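Local coordinates for protein toxin-antitoxin system antitoxin MntA family (Shewanella oneidensis MR-1, PDB 6M6U) that neutralises its cognate toxin HepT by successively adding three AMP groups from ATP to one tyrosine of the toxin, using magnesium, at residues E[22-27]-E[90-95]; E[40-45]-E[70-75]. The protein carries 2 engineered substitutions. One frame throughout, in Å; residues are numbered along the deposited sequence.

Contact 1: residues E[22-27]-E[90-95]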
loop_
_atom_site.group_PDB
_atom_site.type_symbol
_atom_site.label_atom_id
_atom_site.label_comp_id
_atom_site.label_asym_id
_atom_site.label_seq_id
_atom_site.Cartn_x
_atom_site.Cartn_y
_atom_site.Cartn_z
ATOM N N LEU E 22 9.772 -10.928 30.027
ATOM C CA LEU E 22 10.240 -11.847 29.000
ATOM C C LEU E 22 10.477 -11.084 27.709
ATOM O O LEU E 22 9.663 -10.240 27.328
ATOM C CB LEU E 22 9.226 -12.981 28.761
ATOM C CG LEU E 22 8.996 -13.980 29.902
ATOM C CD1 LEU E 22 7.705 -14.760 29.698
ATOM C CD2 LEU E 22 10.173 -14.939 30.062
ATOM N N ILE E 23 11.596 -11.375 27.045
ATOM C CA ILE E 23 11.872 -10.901 25.690
ATOM C C ILE E 23 12.098 -12.117 24.804
ATOM O O ILE E 23 12.913 -12.986 25.138
ATOM C CB ILE E 23 13.100 -9.972 25.630
ATOM C CG1 ILE E 23 12.895 -8.719 26.479
ATOM C CG2 ILE E 23 13.398 -9.584 24.192
ATOM C CD1 ILE E 23 14.075 -7.775 26.441
ATOM N N TYR E 24 11.384 -12.177 23.683
ATOM C CA TYR E 24 11.582 -13.215 22.681
ATOM C C TYR E 24 11.838 -12.584 21.329
ATOM O O TYR E 24 11.167 -11.619 20.944
ATOM C CB TYR E 24 10.376 -14.148 22.527
ATOM C CG TYR E 24 10.051 -14.966 23.740
ATOM C CD1 TYR E 24 10.769 -16.114 24.039
ATOM C CD2 TYR E 24 9.013 -14.600 24.579
ATOM C CE1 TYR E 24 10.466 -16.865 25.151
ATOM C CE2 TYR E 24 8.704 -15.342 25.685
ATOM C CZ TYR E 24 9.433 -16.472 25.971
ATOM O OH TYR E 24 9.117 -17.212 27.084
ATOM N N LEU E 25 12.800 -13.148 20.616
ATOM C CA LEU E 25 12.911 -12.963 19.182
ATOM C C LEU E 25 12.194 -14.137 18.528
ATOM O O LEU E 25 12.385 -15.286 18.938
ATOM C CB LEU E 25 14.383 -12.912 18.769
ATOM C CG LEU E 25 14.769 -12.493 17.356
ATOM C CD1 LEU E 25 14.477 -11.010 17.123
ATOM C CD2 LEU E 25 16.241 -12.809 17.130
ATOM N N PHE E 26 11.333 -13.854 17.554
ATOM C CA PHE E 26 10.624 -14.928 16.867
ATOM C C PHE E 26 10.547 -14.590 15.383
ATOM O O PHE E 26 11.131 -13.610 14.911
ATOM C CB PHE E 26 9.244 -15.185 17.499
ATOM C CG PHE E 26 8.228 -14.089 17.264
ATOM C CD1 PHE E 26 7.194 -14.270 16.354
ATOM C CD2 PHE E 26 8.283 -12.896 17.980
ATOM C CE1 PHE E 26 6.247 -13.274 16.137
ATOM C CE2 PHE E 26 7.341 -11.894 17.769
ATOM C CZ PHE E 26 6.318 -12.086 16.844
ATOM N N GLY E 27 9.840 -15.432 14.637
ATOM C CA GLY E 27 9.724 -15.194 13.218
ATOM C C GLY E 27 11.018 -15.482 12.479
ATOM O O GLY E 27 11.840 -16.312 12.881
ATOM N N GLY E 90 10.246 -19.310 19.177
ATOM C CA GLY E 90 10.889 -18.134 19.722
ATOM C C GLY E 90 12.220 -18.449 20.376
ATOM O O GLY E 90 12.483 -19.568 20.814
ATOM N N LYS E 91 13.073 -17.432 20.431
ATOM C CA LYS E 91 14.342 -17.486 21.147
ATOM C C LYS E 91 14.265 -16.487 22.297
ATOM O O LYS E 91 14.161 -15.277 22.068
ATOM C CB LYS E 91 15.515 -17.173 20.218
ATOM C CG LYS E 91 16.859 -17.112 20.928
ATOM C CD LYS E 91 17.982 -16.671 19.989
ATOM C CE LYS E 91 19.321 -16.627 20.718
ATOM N NZ LYS E 91 20.422 -16.131 19.838
ATOM N N GLN E 92 14.313 -16.991 23.527
ATOM C CA GLN E 92 14.241 -16.121 24.690
ATOM C C GLN E 92 15.521 -15.307 24.817
ATOM O O GLN E 92 16.619 -15.869 24.904
ATOM C CB GLN E 92 14.004 -16.938 25.955
ATOM C CG GLN E 92 14.129 -16.102 27.210
ATOM C CD GLN E 92 13.696 -16.837 28.453
ATOM O OE1 GLN E 92 13.564 -18.063 28.450
ATOM N NE2 GLN E 92 13.473 -16.093 29.533
ATOM N N LEU E 93 15.384 -13.980 24.841
ATOM C CA LEU E 93 16.534 -13.097 24.987
ATOM C C LEU E 93 16.742 -12.608 26.416
ATOM O O LEU E 93 17.857 -12.190 26.752
ATOM C CB LEU E 93 16.396 -11.881 24.062
ATOM C CG LEU E 93 16.269 -12.122 22.556
ATOM C CD1 LEU E 93 16.252 -10.793 21.816
ATOM C CD2 LEU E 93 17.406 -13.003 22.056
ATOM N N TRP E 94 15.711 -12.654 27.257
ATOM C CA TRP E 94 15.805 -12.122 28.608
ATOM C C TRP E 94 14.649 -12.675 29.434
ATOM O O TRP E 94 13.632 -13.113 28.893
ATOM C CB TRP E 94 15.793 -10.586 28.593
ATOM C CG TRP E 94 16.093 -9.960 29.918
ATOM C CD1 TRP E 94 17.326 -9.667 30.434
ATOM C CD2 TRP E 94 15.140 -9.547 30.899
ATOM N NE1 TRP E 94 17.195 -9.100 31.680
ATOM C CE2 TRP E 94 15.862 -9.015 31.986
ATOM C CE3 TRP E 94 13.746 -9.581 30.966
ATOM C CZ2 TRP E 94 15.235 -8.522 33.127
ATOM C CZ3 TRP E 94 13.124 -9.090 32.097
ATOM C CH2 TRP E 94 13.868 -8.568 33.163
ATOM N N GLY E 95 14.820 -12.649 30.747
ATOM C CA GLY E 95 13.817 -13.128 31.674
ATOM C C GLY E 95 14.209 -14.461 32.298
ATOM O O GLY E 95 15.040 -15.209 31.779
#

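Contact 2: residues E[40-45]-E[70-75]. Engineered in segment 40-45: Glu41 (natural residue Asp).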
loop_
_atom_site.group_PDB
_atom_site.type_symbol
_atom_site.label_atom_id
_atom_site.label_comp_id
_atom_site.label_asym_id
_atom_site.label_seq_id
_atom_site.Cartn_x
_atom_site.Cartn_y
_atom_site.Cartn_z
ATOM N N ILE E 40 11.917 -7.419 11.889
ATOM C CA ILE E 40 12.361 -8.103 13.095
ATOM C C ILE E 40 11.152 -8.207 14.014
ATOM O O ILE E 40 10.507 -7.199 14.323
ATOM C CB ILE E 40 13.521 -7.349 13.761
ATOM C CG1 ILE E 40 14.664 -7.158 12.758
ATOM C CG2 ILE E 40 14.007 -8.088 14.997
ATOM C CD1 ILE E 40 15.679 -6.135 13.175
ATOM N N GLU E 41 10.813 -9.430 14.414
ATOM C CA GLU E 41 9.623 -9.699 15.210
ATOM C C GLU E 41 10.046 -9.996 16.641
ATOM O O GLU E 41 10.777 -10.962 16.895
ATOM C CB GLU E 41 8.817 -10.853 14.613
ATOM C CG GLU E 41 8.111 -10.481 13.312
ATOM C CD GLU E 41 7.590 -11.680 12.541
ATOM O OE1 GLU E 41 6.523 -12.222 12.904
ATOM O OE2 GLU E 41 8.254 -12.082 11.562
ATOM N N ILE E 42 9.592 -9.160 17.570
ATOM C CA ILE E 42 9.972 -9.245 18.972
ATOM C C ILE E 42 8.709 -9.297 19.819
ATOM O O ILE E 42 7.756 -8.544 19.581
ATOM C CB ILE E 42 10.859 -8.052 19.387
ATOM C CG1 ILE E 42 12.091 -7.974 18.488
ATOM C CG2 ILE E 42 11.267 -8.164 20.860
ATOM C CD1 ILE E 42 12.747 -6.613 18.484
ATOM N N ALA E 43 8.701 -10.185 20.805
ATOM C CA ALA E 43 7.589 -10.330 21.729
ATOM C C ALA E 43 8.081 -10.066 23.144
ATOM O O ALA E 43 9.189 -10.468 23.514
ATOM C CB ALA E 43 6.968 -11.726 21.641
ATOM N N VAL E 44 7.255 -9.388 23.931
ATOM C CA VAL E 44 7.594 -9.058 25.306
ATOM C C VAL E 44 6.411 -9.396 26.197
ATOM O O VAL E 44 5.248 -9.327 25.783
ATOM C CB VAL E 44 7.989 -7.573 25.478
ATOM C CG1 VAL E 44 9.345 -7.311 24.844
ATOM C CG2 VAL E 44 6.932 -6.669 24.863
ATOM N N LEU E 45 6.721 -9.787 27.424
ATOM C CA LEU E 45 5.739 -9.900 28.487
ATOM C C LEU E 45 6.188 -8.991 29.615
ATOM O O LEU E 45 7.328 -9.090 30.080
ATOM C CB LEU E 45 5.596 -11.343 28.982
ATOM C CG LEU E 45 4.492 -11.588 30.019
ATOM C CD1 LEU E 45 3.113 -11.374 29.406
ATOM C CD2 LEU E 45 4.604 -12.983 30.612
ATOM N N VAL E 70 10.657 -3.214 12.588
ATOM C CA VAL E 70 10.470 -3.975 13.811
ATOM C C VAL E 70 8.977 -4.104 14.071
ATOM O O VAL E 70 8.218 -3.148 13.872
ATOM C CB VAL E 70 11.189 -3.313 15.004
ATOM C CG1 VAL E 70 10.709 -3.913 16.330
ATOM C CG2 VAL E 70 12.696 -3.472 14.854
ATOM N N ASP E 71 8.555 -5.297 14.469
ATOM C CA ASP E 71 7.204 -5.522 14.959
ATOM C C ASP E 71 7.309 -5.963 16.411
ATOM O O ASP E 71 7.939 -6.985 16.707
ATOM C CB ASP E 71 6.468 -6.568 14.123
ATOM C CG ASP E 71 5.011 -6.711 14.525
ATOM O OD1 ASP E 71 4.469 -7.831 14.413
ATOM O OD2 ASP E 71 4.406 -5.704 14.954
ATOM N N LEU E 72 6.714 -5.184 17.310
ATOM C CA LEU E 72 6.807 -5.422 18.744
ATOM C C LEU E 72 5.459 -5.933 19.231
ATOM O O LEU E 72 4.446 -5.230 19.122
ATOM C CB LEU E 72 7.221 -4.157 19.494
ATOM C CG LEU E 72 7.289 -4.289 21.017
ATOM C CD1 LEU E 72 8.273 -5.382 21.446
ATOM C CD2 LEU E 72 7.666 -2.946 21.629
ATOM N N VAL E 73 5.451 -7.155 19.751
ATOM C CA VAL E 73 4.231 -7.848 20.133
ATOM C C VAL E 73 4.158 -7.875 21.652
ATOM O O VAL E 73 5.092 -8.337 22.319
ATOM C CB VAL E 73 4.190 -9.269 19.546
ATOM C CG1 VAL E 73 3.184 -10.127 20.292
ATOM C CG2 VAL E 73 3.851 -9.222 18.058
ATOM N N ASP E 74 3.064 -7.359 22.202
ATOM C CA ASP E 74 2.797 -7.498 23.628
ATOM C C ASP E 74 2.137 -8.853 23.851
ATOM O O ASP E 74 1.003 -9.075 23.417
ATOM C CB ASP E 74 1.916 -6.360 24.136
ATOM C CG ASP E 74 1.607 -6.474 25.629
ATOM O OD1 ASP E 74 2.262 -7.277 26.330
ATOM O OD2 ASP E 74 0.711 -5.749 26.110
ATOM N N LEU E 75 2.849 -9.762 24.523
ATOM C CA LEU E 75 2.325 -11.108 24.726
ATOM C C LEU E 75 1.059 -11.107 25.574
ATOM O O LEU E 75 0.246 -12.032 25.471
ATOM C CB LEU E 75 3.392 -11.992 25.371
ATOM C CG LEU E 75 4.538 -12.381 24.438
ATOM C CD1 LEU E 75 5.671 -13.044 25.209
ATOM C CD2 LEU E 75 4.019 -13.298 23.352
#

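Contact 1: residues E[22-27]-E[90-95]
Ile23 meets both Leu93 and Trp94. Its CG2 lies 3.8 Å from Leu93 CB, the two side chains crossing at about a right angle, while its CD1 lies 3.9 Å from Trp94 CB. The branches divide the work: CG1, beside the backbone N (chi1 -61°), carries CD1 to Trp94, and CG2 turns to Leu93. Two residues facing one make a classic beta bulge in this antiparallel pair. Leu93 CD1 also reaches Leu25 CB. On the other face, Tyr24 CE1 packs 3.6 Å from Gln92 CB, with ring and amide planes 46° apart. Beyond the bulge, Leu25 and Lys91 form a hydrogen-bonded pair, with Lys91 N 2.7 Å from Leu25 O. At the polar edge, Trp94 O accepts two hydrogen bonds, from opposite faces of its carbonyl plane. Ile23 N donates to Trp94 O at 3.3 Å. Gln92 NE2 donates to Trp94 O at 3.1 Å; the extended chain carries the amide there, and Trp94 O lies nearly in the amide plane. Tyr24 OH hydrogen-bonds to Asp100 and Lys91 NZ forms a salt bridge with Glu6. Helix 6-16 packs on Ile23, Leu93 and Trp94, helix 97-125 on Leu22, Tyr24 and Gln92, and strand 40-46 pairs along the other edge of strand 20-26.

Contact 2: residues E[40-45]-E[70-75]
Ile42, Val44 and Leu72 form the tightly packed face of this parallel strand pair. Leu72 CD1 lies 4.1 Å from Ile42 CG2 and 3.9 Å from Val44 CG2. Its CG stands opposite the backbone N (chi1 178°), and the end of the side chain leans back to strand 40-46. Ile42 CD1 extends the row to Val70 CG1, at 4.0 Å. Helix 52-66 covers this face through Leu58, Ala59 and Leu62. It is the crossover of a beta-alpha-beta unit whose two strands are paired here, within the nucleotidyltransferase fold of the polymerase beta family. Five backbone hydrogen bonds hold the pair, from Asp71 N to Ile40 O through to Leu75 N on Val44 O. At the end of the strands, Ala43 CB meets Leu75 CD2 at 3.8 Å, and both residues touch Val86 of helix 80-89. The Glu41-Asp71 end is looser and partly exposed. The nearest side-chain atoms of this pair, Glu41 CG and Asp71 CB, are 4.3 Å apart. The carboxylates do not touch: Glu41 OE1 stays 5.1 Å from Asp71 OD1. Asp71 is a magnesium ligand, and the engineered Glu41 replaces a ligand aspartate of the DXD motif.

Overall arrangement
Both contacts belong to one mixed sheet, in the order 70-74, 40-46, 20-26, 91-94. Strands 20-26 and 40-46 are its inner neighbours, and each contact pairs one of them with an outer strand. Contact 2 is the more buried: 8 of its 12 touching residues are buried and none is exposed, while contact 1 is partly buried. Its centre is about 4 Å from the chain centre, that of contact 1 about 7 Å. It is parallel and regular, and carries acidic metal-site positions on one face. Contact 1 is antiparallel and irregular, with a polar outer edge and no magnesium ligand. The two are joined directly: Tyr24 N probably bonds to Ala43 O, at 2.8 Å. Phe26 also packs against Glu41, bringing contact 1 up to the metal site.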